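Local coordinates for protein Tube (Drosophila melanogaster, PDB 1D2Z) that recruits the kinase Pelle to the plasma membrane through a death domain, activating it in Toll signalling that sets embryonic dorsoventral polarity, at residues B[29-41]-B[109-121]. Sequence-based numbering, arbitrary orientation.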
# COMPACT_ATOMS: atom_id res chain seq x y z
N ASN B 29 -5.47 -6.32 0.30
CA ASN B 29 -5.82 -6.03 -1.08
C ASN B 29 -4.96 -6.83 -2.06
O ASN B 29 -4.77 -6.44 -3.22
CB ASN B 29 -5.72 -4.51 -1.35
CG ASN B 29 -6.60 -3.69 -0.39
OD1 ASN B 29 -7.80 -3.91 -0.29
ND2 ASN B 29 -5.98 -2.72 0.30
N SER B 30 -4.44 -7.96 -1.58
CA SER B 30 -3.60 -8.85 -2.38
C SER B 30 -2.46 -8.11 -3.08
O SER B 30 -2.09 -8.45 -4.21
CB SER B 30 -4.46 -9.59 -3.41
OG SER B 30 -5.58 -10.21 -2.78
N CYS B 31 -1.89 -7.11 -2.42
CA CYS B 31 -0.81 -6.32 -3.00
C CYS B 31 0.46 -7.08 -3.34
O CYS B 31 1.26 -6.63 -4.15
CB CYS B 31 -0.48 -5.11 -2.12
SG CYS B 31 -1.72 -3.80 -2.21
N TRP B 32 0.64 -8.26 -2.73
CA TRP B 32 1.83 -9.07 -3.01
C TRP B 32 1.87 -9.42 -4.49
O TRP B 32 2.95 -9.53 -5.08
CB TRP B 32 1.84 -10.34 -2.16
CG TRP B 32 0.67 -11.25 -2.38
CD1 TRP B 32 -0.53 -11.21 -1.73
CD2 TRP B 32 0.58 -12.34 -3.30
NE1 TRP B 32 -1.35 -12.21 -2.19
CE2 TRP B 32 -0.69 -12.92 -3.15
CE3 TRP B 32 1.47 -12.89 -4.24
CZ2 TRP B 32 -1.12 -14.02 -3.90
CZ3 TRP B 32 1.05 -13.99 -4.99
CH2 TRP B 32 -0.23 -14.54 -4.81
N ARG B 33 0.69 -9.57 -5.10
CA ARG B 33 0.60 -9.89 -6.52
C ARG B 33 1.18 -8.76 -7.37
O ARG B 33 1.89 -9.00 -8.34
CB ARG B 33 -0.85 -10.15 -6.95
CG ARG B 33 -1.48 -11.36 -6.28
CD ARG B 33 -2.75 -11.79 -7.01
NE ARG B 33 -3.46 -12.81 -6.25
CZ ARG B 33 -4.70 -12.68 -5.79
NH1 ARG B 33 -5.38 -11.56 -6.02
NH2 ARG B 33 -5.24 -13.63 -5.04
N LYS B 34 0.88 -7.52 -6.98
CA LYS B 34 1.37 -6.36 -7.71
C LYS B 34 2.90 -6.27 -7.65
O LYS B 34 3.55 -5.97 -8.66
CB LYS B 34 0.75 -5.08 -7.16
CG LYS B 34 -0.77 -5.08 -7.19
CD LYS B 34 -1.33 -3.77 -6.64
CE LYS B 34 -2.83 -3.81 -6.57
NZ LYS B 34 -3.40 -2.49 -6.20
N LEU B 35 3.46 -6.52 -6.48
CA LEU B 35 4.92 -6.48 -6.31
C LEU B 35 5.57 -7.62 -7.11
O LEU B 35 6.49 -7.39 -7.89
CB LEU B 35 5.30 -6.61 -4.83
CG LEU B 35 6.77 -6.87 -4.48
CD1 LEU B 35 7.66 -5.73 -4.95
CD2 LEU B 35 6.91 -7.07 -2.98
N MET B 36 5.05 -8.83 -6.92
CA MET B 36 5.61 -10.01 -7.58
C MET B 36 5.63 -9.90 -9.10
O MET B 36 6.60 -10.30 -9.74
CB MET B 36 4.84 -11.27 -7.18
CG MET B 36 5.46 -12.57 -7.67
SD MET B 36 4.71 -14.02 -6.92
CE MET B 36 5.68 -15.33 -7.69
N SER B 37 4.58 -9.29 -9.65
CA SER B 37 4.44 -9.11 -11.09
C SER B 37 5.42 -8.15 -11.73
O SER B 37 5.70 -8.27 -12.92
CB SER B 37 3.01 -8.67 -11.42
OG SER B 37 2.08 -9.69 -11.11
N ILE B 38 5.94 -7.20 -10.96
CA ILE B 38 6.87 -6.22 -11.52
C ILE B 38 8.35 -6.43 -11.21
O ILE B 38 9.18 -5.63 -11.62
CB ILE B 38 6.47 -4.77 -11.16
CG1 ILE B 38 6.66 -4.51 -9.67
CG2 ILE B 38 5.02 -4.52 -11.58
CD1 ILE B 38 6.80 -3.03 -9.33
N ILE B 39 8.68 -7.52 -10.50
CA ILE B 39 10.07 -7.81 -10.17
C ILE B 39 10.84 -8.04 -11.47
O ILE B 39 10.59 -9.02 -12.17
CB ILE B 39 10.19 -9.05 -9.26
CG1 ILE B 39 9.61 -8.74 -7.88
CG2 ILE B 39 11.64 -9.50 -9.16
CD1 ILE B 39 9.38 -9.97 -7.02
N PRO B 40 11.76 -7.13 -11.81
CA PRO B 40 12.57 -7.24 -13.04
C PRO B 40 13.46 -8.47 -13.02
O PRO B 40 13.90 -8.92 -11.96
CB PRO B 40 13.40 -5.95 -13.01
CG PRO B 40 12.57 -5.01 -12.18
CD PRO B 40 12.12 -5.90 -11.08
N LYS B 41 13.69 -9.02 -14.20
CA LYS B 41 14.53 -10.20 -14.34
C LYS B 41 15.99 -9.80 -14.51
O LYS B 41 16.29 -8.77 -15.11
CB LYS B 41 14.06 -11.02 -15.55
CG LYS B 41 14.86 -12.28 -15.81
CD LYS B 41 14.47 -12.90 -17.14
CE LYS B 41 15.45 -13.97 -17.57
NZ LYS B 41 15.20 -14.40 -18.97
N VAL B 109 16.32 -2.93 -3.02
CA VAL B 109 15.61 -3.31 -4.24
C VAL B 109 14.12 -3.43 -3.93
O VAL B 109 13.29 -2.99 -4.71
CB VAL B 109 16.17 -4.63 -4.83
CG1 VAL B 109 15.19 -5.22 -5.82
CG2 VAL B 109 17.50 -4.36 -5.51
N LEU B 110 13.80 -4.00 -2.77
CA LEU B 110 12.40 -4.16 -2.37
C LEU B 110 11.73 -2.79 -2.23
O LEU B 110 10.65 -2.56 -2.79
CB LEU B 110 12.29 -4.91 -1.04
CG LEU B 110 10.94 -4.84 -0.32
CD1 LEU B 110 9.89 -5.63 -1.08
CD2 LEU B 110 11.08 -5.37 1.10
N LEU B 111 12.39 -1.87 -1.52
CA LEU B 111 11.85 -0.53 -1.31
C LEU B 111 11.52 0.18 -2.62
O LEU B 111 10.42 0.70 -2.78
CB LEU B 111 12.82 0.32 -0.48
CG LEU B 111 12.41 1.79 -0.31
CD1 LEU B 111 11.07 1.87 0.40
CD2 LEU B 111 13.47 2.58 0.46
N GLN B 112 12.46 0.17 -3.55
CA GLN B 112 12.26 0.83 -4.84
C GLN B 112 11.15 0.17 -5.67
O GLN B 112 10.40 0.86 -6.35
CB GLN B 112 13.57 0.92 -5.61
CG GLN B 112 14.52 1.92 -4.98
CD GLN B 112 15.90 1.89 -5.61
OE1 GLN B 112 16.20 2.68 -6.51
NE2 GLN B 112 16.75 1.00 -5.13
N LEU B 113 11.04 -1.15 -5.60
CA LEU B 113 9.98 -1.85 -6.33
C LEU B 113 8.62 -1.55 -5.67
O LEU B 113 7.63 -1.39 -6.37
CB LEU B 113 10.23 -3.36 -6.39
CG LEU B 113 11.40 -3.81 -7.28
CD1 LEU B 113 11.54 -5.32 -7.24
CD2 LEU B 113 11.18 -3.34 -8.72
N LEU B 114 8.60 -1.42 -4.35
CA LEU B 114 7.35 -1.11 -3.64
C LEU B 114 6.85 0.26 -4.08
O LEU B 114 5.65 0.45 -4.33
CB LEU B 114 7.56 -1.13 -2.12
CG LEU B 114 7.85 -2.48 -1.47
CD1 LEU B 114 8.21 -2.28 0.00
CD2 LEU B 114 6.63 -3.38 -1.59
N VAL B 115 7.78 1.20 -4.23
CA VAL B 115 7.47 2.56 -4.66
C VAL B 115 6.94 2.56 -6.10
O VAL B 115 5.95 3.23 -6.40
CB VAL B 115 8.72 3.47 -4.55
CG1 VAL B 115 8.44 4.86 -5.16
CG2 VAL B 115 9.13 3.61 -3.09
N GLN B 116 7.58 1.79 -6.98
CA GLN B 116 7.17 1.68 -8.38
C GLN B 116 5.73 1.18 -8.51
O GLN B 116 4.99 1.61 -9.40
CB GLN B 116 8.12 0.74 -9.15
CG GLN B 116 7.66 0.39 -10.57
CD GLN B 116 7.64 1.58 -11.51
OE1 GLN B 116 8.42 2.53 -11.36
NE2 GLN B 116 6.75 1.54 -12.50
N ALA B 117 5.33 0.27 -7.63
CA ALA B 117 3.97 -0.28 -7.65
C ALA B 117 2.99 0.51 -6.77
O ALA B 117 1.83 0.10 -6.60
CB ALA B 117 3.99 -1.75 -7.23
N GLU B 118 3.46 1.62 -6.21
CA GLU B 118 2.66 2.49 -5.34
C GLU B 118 2.13 1.81 -4.08
O GLU B 118 1.06 2.16 -3.57
CB GLU B 118 1.51 3.16 -6.11
CG GLU B 118 1.99 4.01 -7.29
CD GLU B 118 0.93 4.96 -7.83
OE1 GLU B 118 -0.27 4.61 -7.85
OE2 GLU B 118 1.31 6.06 -8.27
N LEU B 119 2.89 0.83 -3.58
CA LEU B 119 2.55 0.10 -2.37
C LEU B 119 3.18 0.90 -1.23
O LEU B 119 4.14 0.46 -0.58
CB LEU B 119 3.13 -1.33 -2.44
CG LEU B 119 2.72 -2.11 -3.71
CD1 LEU B 119 3.35 -3.50 -3.71
CD2 LEU B 119 1.20 -2.22 -3.81
N PHE B 120 2.63 2.09 -1.00
CA PHE B 120 3.15 3.01 -0.00
C PHE B 120 3.09 2.59 1.45
O PHE B 120 3.96 2.98 2.23
CB PHE B 120 2.59 4.42 -0.22
CG PHE B 120 3.15 5.09 -1.45
CD1 PHE B 120 4.48 5.49 -1.50
CD2 PHE B 120 2.35 5.26 -2.58
CE1 PHE B 120 5.02 6.05 -2.66
CE2 PHE B 120 2.88 5.82 -3.74
CZ PHE B 120 4.22 6.21 -3.78
N SER B 121 2.10 1.79 1.83
CA SER B 121 2.01 1.32 3.21
C SER B 121 3.21 0.42 3.50
O SER B 121 3.84 0.51 4.55
CB SER B 121 0.72 0.54 3.43
OG SER B 121 -0.18 1.28 4.21
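The ring of P40 turns its CD corner to L113, with P40 CD 3.6 Å from L113 CD2. W32 leaves the backbone away from segment 109-121, and its ring packs on helices 68-80 and 87-96. R33 CG lies over the centre of one of its faces. I39 CG1 meets the other methyl of L113, CD1, at 4.0 Å. Cutting L113 back to an alanine would remove both methyls and is likely to open a gap beside P40 CD and I39 CG1. L35 has CG anti to its own N (chi1 168°), which sends its methyls between the leucines of helix 109-116. Its CD1 packs on L113 CB at 3.8 Å, and its CD2 touches L110 CD1 at 3.8 Å and L114 CD2. This is core packing in the six-helix bundle of the death domain, where helices 31-38 and 109-116 cross at 110°. A Schellman motif with E118 at C-prime ends helix 107-116. I38 CD1 packs at this end, 3.7 Å from A117 CB and also against Q116 CG. L119, whose N closes the motif on L114 O, splits its methyls: CD1 reaches L35 CB at 3.8 Å, and CD2 reaches C31 SG at 3.7 Å. K34 passes L119 with its CD, while its NZ hydrogen-bonds Q72 of the Pelle chain.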